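ABC transporter periplasmic-binding protein YtfQ (Mycobacterium smegmatis, PDB 6HB0) probably serves as the carbohydrate-binding component of an ABC importer, with L-arabinofuranose as the likely sugar. Local coordinates at residues 66-71 against 79-84; 224-227 against 232-235; 196-201 against 220-225. All blocks are in the same frame, centred on the assembly; numbering follows the deposited sequence.

Contact 1 lies in one alpha/beta domain of this periplasmic binding protein; contacts 2 and 3 lie in the other, across the chain's centre, their centres about 46 and 42 Å from that of contact 1. Contact 1 comes first along the chain and packs helix 61-73 on strand 78-81. Contact 3 opens next, at 196-201, where helix 191-204 meets helix 216-228; it shares Glu-224 and Ala-225 with contact 2, whose centre is about 9 Å away, and Ile-226 and Glu-227 then meet the loop at 232-235. Contacts 1 and 3 pack helices on or beside the sheets, and contact 2 fastens the turn leading into the next strand, within a frame that in this family generally encloses sugar.

Contact 1: 66-71 against 79-84; sequences SAIRSF and IAFSPV
Ile-68 on helix 61-73 reaches down to Phe-81 and Ile-79 of strand 78-81, in the Rossmann-like domain whose sheet has strand order 2-1-3 at this edge. The helix is the crossover of a beta-alpha-beta unit: it leads from strand 51-56 to strand 78-81, with strand 21-26 between them in the sheet. Over these short segments helix and strand run nearly antiparallel, at 167°, with axes 9.7 Å apart.

At CB of Ile-68, which points at the strand, the chain forks. The short branch, CG2, stands anti to the backbone N and comes within 4.2 Å of CD1 of Ile-79. The longer branch goes the other way: CG1 lies beside the backbone N (chi1 -69°), and the extended chi2 carries CD1 onward to the aromatic ring of Phe-81. There the methyl ends above one face, in a CH-pi contact only 8° off the ring normal. The same ring also meets that of Trp-89.

One helical turn along, Phe-71 presents mainly its CB, which is 3.7 Å from CD1 of Ile-79; the ring itself continues toward Lys-53 and Ala-55 of strand 51-56. Ile-79 CD1 is therefore wedged between two helix residues, and it also lies 3.9 Å from the backbone O of Ile-68. Thr-96 of helix 90-98 touches both isoleucines, closing this buried apolar layer from the neighbouring helix. The centring of the CH-pi contact is plain from the distances: CD1 of Ile-68 is 3.8 Å from both CD1 and CE1 of Phe-81, and 4.1 Å from its CD2.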
# COMPACT_ATOMS: atom_id res chain seq x y z
N SER A 66 7.08 21.75 -12.75
CA SER A 66 6.32 22.88 -13.30
C SER A 66 5.01 23.11 -12.56
O SER A 66 4.66 24.23 -12.24
CB SER A 66 6.01 22.67 -14.79
OG SER A 66 7.23 22.61 -15.50
N ALA A 67 4.28 22.03 -12.27
CA ALA A 67 3.04 22.18 -11.52
C ALA A 67 3.32 22.84 -10.15
O ALA A 67 2.63 23.76 -9.73
CB ALA A 67 2.34 20.84 -11.40
N ILE A 68 4.39 22.43 -9.47
CA ILE A 68 4.72 23.02 -8.19
C ILE A 68 5.02 24.52 -8.33
O ILE A 68 4.55 25.34 -7.53
CB ILE A 68 5.86 22.25 -7.51
CG1 ILE A 68 5.33 20.87 -7.09
CG2 ILE A 68 6.41 22.98 -6.30
CD1 ILE A 68 6.45 19.88 -6.81
N ARG A 69 5.79 24.88 -9.35
CA ARG A 69 6.10 26.28 -9.60
C ARG A 69 4.86 27.10 -9.90
O ARG A 69 4.74 28.22 -9.42
CB ARG A 69 7.07 26.42 -10.77
CG ARG A 69 8.43 25.87 -10.44
CD ARG A 69 9.43 26.06 -11.53
NE ARG A 69 10.73 25.83 -10.92
CZ ARG A 69 11.74 25.22 -11.51
NH1 ARG A 69 11.60 24.77 -12.74
NH2 ARG A 69 12.87 25.06 -10.85
N SER A 70 3.94 26.53 -10.66
CA SER A 70 2.70 27.22 -10.95
C SER A 70 1.85 27.40 -9.68
O SER A 70 1.25 28.47 -9.47
CB SER A 70 1.95 26.50 -12.05
OG SER A 70 0.61 26.90 -12.06
N PHE A 71 1.84 26.40 -8.79
CA PHE A 71 1.16 26.62 -7.51
C PHE A 71 1.79 27.74 -6.71
O PHE A 71 1.06 28.47 -6.02
CB PHE A 71 1.15 25.35 -6.62
CG PHE A 71 0.36 24.21 -7.17
CD1 PHE A 71 -0.84 24.42 -7.83
CD2 PHE A 71 0.78 22.91 -6.95
CE1 PHE A 71 -1.58 23.36 -8.33
CE2 PHE A 71 0.03 21.85 -7.44
CZ PHE A 71 -1.15 22.07 -8.14
N ILE A 79 1.13 23.10 -0.56
CA ILE A 79 1.37 22.31 -1.73
C ILE A 79 1.61 20.86 -1.25
O ILE A 79 2.34 20.62 -0.28
CB ILE A 79 2.61 22.79 -2.50
CG1 ILE A 79 2.25 24.04 -3.31
CG2 ILE A 79 3.12 21.72 -3.48
CD1 ILE A 79 3.49 24.78 -3.81
N ALA A 80 0.95 19.93 -1.90
CA ALA A 80 1.21 18.54 -1.66
C ALA A 80 1.44 17.89 -3.00
O ALA A 80 0.88 18.30 -4.01
CB ALA A 80 0.04 17.90 -0.93
N PHE A 81 2.29 16.89 -2.99
CA PHE A 81 2.44 16.09 -4.18
C PHE A 81 2.92 14.69 -3.87
O PHE A 81 3.43 14.42 -2.80
CB PHE A 81 3.37 16.75 -5.20
CG PHE A 81 4.81 16.86 -4.78
CD1 PHE A 81 5.21 17.84 -3.88
CD2 PHE A 81 5.79 16.07 -5.40
CE1 PHE A 81 6.52 17.98 -3.54
CE2 PHE A 81 7.12 16.22 -5.05
CZ PHE A 81 7.48 17.16 -4.10
N SER A 82 2.69 13.84 -4.84
CA SER A 82 3.05 12.45 -4.85
C SER A 82 4.24 12.32 -5.81
O SER A 82 4.04 12.32 -7.02
CB SER A 82 1.81 11.71 -5.36
OG SER A 82 1.99 10.35 -5.48
N PRO A 83 5.47 12.27 -5.28
CA PRO A 83 6.68 12.35 -6.12
C PRO A 83 6.77 11.21 -7.13
O PRO A 83 6.67 10.06 -6.75
CB PRO A 83 7.83 12.22 -5.12
CG PRO A 83 7.25 12.56 -3.78
CD PRO A 83 5.78 12.23 -3.85
N VAL A 84 6.94 11.52 -8.40
CA VAL A 84 7.06 10.50 -9.41
C VAL A 84 8.37 9.74 -9.20
O VAL A 84 8.44 8.57 -9.49
CB VAL A 84 6.96 11.08 -10.83
CG1 VAL A 84 7.85 12.28 -11.05
CG2 VAL A 84 7.35 10.04 -11.86

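Contact 2: 224-227 against 232-235; sequences EAIE and KPGT
Pro-233 fits its ring against Ile-226 and Glu-227, neighbours near the C-terminal end of helix 216-228. The proline belongs to a type II beta turn, Lys-232 to Thr-235, in the loop that carries the chain from this helix to strand 238-242 in an alpha/beta domain of Rossmann type. The turn is closed by Thr-235 N donating to Lys-232 O at 3.1 Å. Gly-234 takes its third position with a positive phi (96°), a conformation that suits glycine.

The tight part is apolar. The CG2 branch of Ile-226, placed anti to its own backbone nitrogen, points straight at the loop and settles against the proline. Ile-226 CG2 is 3.8 Å from Pro-233 N, and Ile-226 CG2 is 4.0 Å from Pro-233 CD. Ile-226 and Pro-233 are both buried, and both also touch Ile-239 on strand 238-242, so the turn is packed onto the helix and the sheet together. Beside them the aliphatic part of Glu-227 passes across the proline ring at about a right angle, its CG lying beside the backbone N at chi1 -77°.

Toward solvent the packing slackens. Beyond CG the Glu-227 chain runs extended toward the partly exposed side, and its OE2 merely skirts Pro-233 CG, at 3.9 Å; the real partner of that oxygen is Lys-256, whose NZ forms a salt bridge with it. Lys-232 turns away from the helix into an exposed position, and its side chain comes no nearer than 6.1 Å to residues 224-227, although its backbone N is held by Asp-236 OD2. The closest approach of all is between two methylenes, CG of Glu-227 and CD of Pro-233, at 3.5 Å.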
# COMPACT_ATOMS: atom_id res chain seq x y z
N GLU A 224 -5.00 -21.53 -7.73
CA GLU A 224 -5.36 -22.37 -8.88
C GLU A 224 -4.36 -23.46 -9.15
O GLU A 224 -4.75 -24.53 -9.57
CB GLU A 224 -5.50 -21.53 -10.13
CG GLU A 224 -6.71 -20.63 -10.14
CD GLU A 224 -6.79 -19.76 -11.40
OE1 GLU A 224 -6.10 -20.07 -12.41
OE2 GLU A 224 -7.54 -18.76 -11.37
N ALA A 225 -3.06 -23.19 -8.94
CA ALA A 225 -2.05 -24.23 -9.15
C ALA A 225 -2.20 -25.32 -8.11
O ALA A 225 -2.03 -26.51 -8.41
CB ALA A 225 -0.65 -23.65 -9.09
N ILE A 226 -2.50 -24.91 -6.90
CA ILE A 226 -2.68 -25.84 -5.80
C ILE A 226 -3.86 -26.73 -6.08
O ILE A 226 -3.77 -27.96 -5.89
CB ILE A 226 -2.83 -25.08 -4.45
CG1 ILE A 226 -1.52 -24.42 -4.11
CG2 ILE A 226 -3.12 -26.06 -3.30
CD1 ILE A 226 -1.59 -23.39 -3.03
N GLU A 227 -4.97 -26.15 -6.53
CA GLU A 227 -6.13 -26.90 -6.94
C GLU A 227 -5.82 -27.86 -8.10
O GLU A 227 -6.21 -29.02 -8.07
CB GLU A 227 -7.29 -25.96 -7.29
CG GLU A 227 -7.97 -25.39 -6.06
CD GLU A 227 -9.01 -24.27 -6.30
OE1 GLU A 227 -8.96 -23.51 -7.29
OE2 GLU A 227 -9.86 -24.12 -5.43
N LYS A 232 -5.78 -28.79 -1.65
CA LYS A 232 -6.84 -27.91 -1.20
C LYS A 232 -6.24 -26.63 -0.62
O LYS A 232 -5.70 -26.64 0.48
CB LYS A 232 -7.65 -28.66 -0.14
CG LYS A 232 -9.15 -28.53 -0.31
CD LYS A 232 -9.88 -28.80 1.01
CE LYS A 232 -11.01 -27.78 1.20
NZ LYS A 232 -11.67 -27.99 2.52
N PRO A 233 -6.31 -25.52 -1.39
CA PRO A 233 -5.67 -24.30 -0.89
C PRO A 233 -6.42 -23.82 0.30
O PRO A 233 -7.60 -23.87 0.30
CB PRO A 233 -5.82 -23.31 -2.06
CG PRO A 233 -7.02 -23.79 -2.77
CD PRO A 233 -6.95 -25.30 -2.69
N GLY A 234 -5.73 -23.37 1.30
CA GLY A 234 -6.39 -22.95 2.53
C GLY A 234 -6.42 -24.02 3.60
O GLY A 234 -6.57 -23.68 4.75
N THR A 235 -6.29 -25.29 3.22
CA THR A 235 -6.22 -26.38 4.22
C THR A 235 -4.93 -27.17 4.13
O THR A 235 -4.21 -27.26 5.10
CB THR A 235 -7.40 -27.34 4.07
OG1 THR A 235 -8.59 -26.58 3.90
CG2 THR A 235 -7.53 -28.19 5.33

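Contact 3: 196-201 against 220-225; sequences QVMEAF and LGAMEA
In Met-198, chi1 of -169° sets CG anti to the backbone N, and chi2 of 68° bends the chain, which directs CB and CG at Ala-222 and Ala-225 while the tip leads away from them. CB and CG do most of the touching. CB lies 3.7 Å from CA of Ala-222 and 3.8 Å from CB of Ala-225; CG meets Ala-222 twice, at 3.7 Å from its O and 3.8 Å from its CB. Past the bend, SD skims Ala-222 CB, and the terminal CE continues to Ile-226 one turn on.

Small residues on helix 216-228 let the two backbones come close: the axes of the segments pass at 8.1 Å, crossing at -44°, with Met-198 and Ala-222 nearest in register. On the partly exposed side Glu-199 adds its aliphatic part, CG standing 4.0 Å from CB of Ala-225. The contact is thus entirely one of van der Waals packing.

Beneath it lies the sheet, where Leu-153 of strand 148-154 touches both Ala-222 and Val-197. Helix 191-204 leads into strand 210-213 and helix 216-228 leads out of it, so this is the pairing of successive crossover helices on one face of a Rossmann-like alpha/beta domain.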
# COMPACT_ATOMS: atom_id res chain seq x y z
N GLN A 196 2.23 -19.95 -12.36
CA GLN A 196 3.40 -20.61 -12.98
C GLN A 196 4.49 -20.94 -11.95
O GLN A 196 5.05 -22.02 -11.96
CB GLN A 196 3.94 -19.72 -14.07
CG GLN A 196 5.30 -20.10 -14.63
CD GLN A 196 5.62 -19.31 -15.89
OE1 GLN A 196 4.73 -19.06 -16.70
NE2 GLN A 196 6.88 -18.94 -16.06
N VAL A 197 4.76 -19.99 -11.05
CA VAL A 197 5.77 -20.19 -10.05
C VAL A 197 5.32 -21.19 -9.01
O VAL A 197 6.11 -22.00 -8.56
CB VAL A 197 6.16 -18.86 -9.38
CG1 VAL A 197 7.06 -19.13 -8.19
CG2 VAL A 197 6.83 -17.97 -10.43
N MET A 198 4.05 -21.12 -8.60
CA MET A 198 3.55 -22.11 -7.68
C MET A 198 3.62 -23.53 -8.28
O MET A 198 3.88 -24.50 -7.55
CB MET A 198 2.10 -21.80 -7.29
CG MET A 198 1.60 -22.63 -6.12
SD MET A 198 2.40 -22.22 -4.60
CE MET A 198 2.15 -23.71 -3.65
N GLU A 199 3.35 -23.67 -9.57
CA GLU A 199 3.51 -25.00 -10.22
C GLU A 199 4.93 -25.46 -10.05
O GLU A 199 5.19 -26.61 -9.68
CB GLU A 199 3.16 -24.97 -11.73
CG GLU A 199 1.67 -24.86 -12.07
CD GLU A 199 1.42 -24.31 -13.50
OE1 GLU A 199 2.38 -24.30 -14.34
OE2 GLU A 199 0.27 -23.88 -13.80
N ALA A 200 5.88 -24.57 -10.29
CA ALA A 200 7.28 -24.91 -10.16
C ALA A 200 7.61 -25.32 -8.72
O ALA A 200 8.38 -26.23 -8.50
CB ALA A 200 8.16 -23.74 -10.55
N PHE A 201 7.08 -24.60 -7.74
CA PHE A 201 7.34 -24.89 -6.35
C PHE A 201 6.80 -26.29 -5.98
O PHE A 201 7.43 -27.03 -5.23
CB PHE A 201 6.67 -23.86 -5.43
CG PHE A 201 7.32 -22.51 -5.39
CD1 PHE A 201 8.61 -22.29 -5.86
CD2 PHE A 201 6.65 -21.46 -4.81
CE1 PHE A 201 9.22 -21.08 -5.74
CE2 PHE A 201 7.25 -20.22 -4.72
CZ PHE A 201 8.55 -20.04 -5.15
N LEU A 220 -3.89 -15.62 -5.95
CA LEU A 220 -4.97 -16.26 -6.62
C LEU A 220 -4.47 -17.24 -7.65
O LEU A 220 -5.06 -18.29 -7.81
CB LEU A 220 -5.94 -15.25 -7.22
CG LEU A 220 -6.63 -14.34 -6.21
CD1 LEU A 220 -7.16 -13.06 -6.87
CD2 LEU A 220 -7.74 -15.13 -5.56
N GLY A 221 -3.38 -16.91 -8.33
CA GLY A 221 -2.74 -17.83 -9.26
C GLY A 221 -2.31 -19.11 -8.59
O GLY A 221 -2.56 -20.20 -9.10
N ALA A 222 -1.66 -18.93 -7.44
CA ALA A 222 -1.13 -20.02 -6.62
C ALA A 222 -2.22 -20.95 -6.18
O ALA A 222 -2.08 -22.14 -6.25
CB ALA A 222 -0.40 -19.46 -5.41
N MET A 223 -3.33 -20.38 -5.74
CA MET A 223 -4.52 -21.12 -5.36
C MET A 223 -4.99 -22.03 -6.50
O MET A 223 -5.31 -23.19 -6.30
CB MET A 223 -5.58 -20.06 -4.98
CG MET A 223 -6.96 -20.52 -4.65
SD MET A 223 -8.09 -19.09 -4.58
CE MET A 223 -8.74 -19.09 -6.26
N GLU A 224 -5.00 -21.53 -7.73
CA GLU A 224 -5.36 -22.37 -8.88
C GLU A 224 -4.36 -23.46 -9.15
O GLU A 224 -4.75 -24.53 -9.57
CB GLU A 224 -5.50 -21.53 -10.13
CG GLU A 224 -6.71 -20.63 -10.14
CD GLU A 224 -6.79 -19.76 -11.40
OE1 GLU A 224 -6.10 -20.07 -12.41
OE2 GLU A 224 -7.54 -18.76 -11.37
N ALA A 225 -3.06 -23.19 -8.94
CA ALA A 225 -2.05 -24.23 -9.15
C ALA A 225 -2.20 -25.32 -8.11
O ALA A 225 -2.03 -26.51 -8.41
CB ALA A 225 -0.65 -23.65 -9.09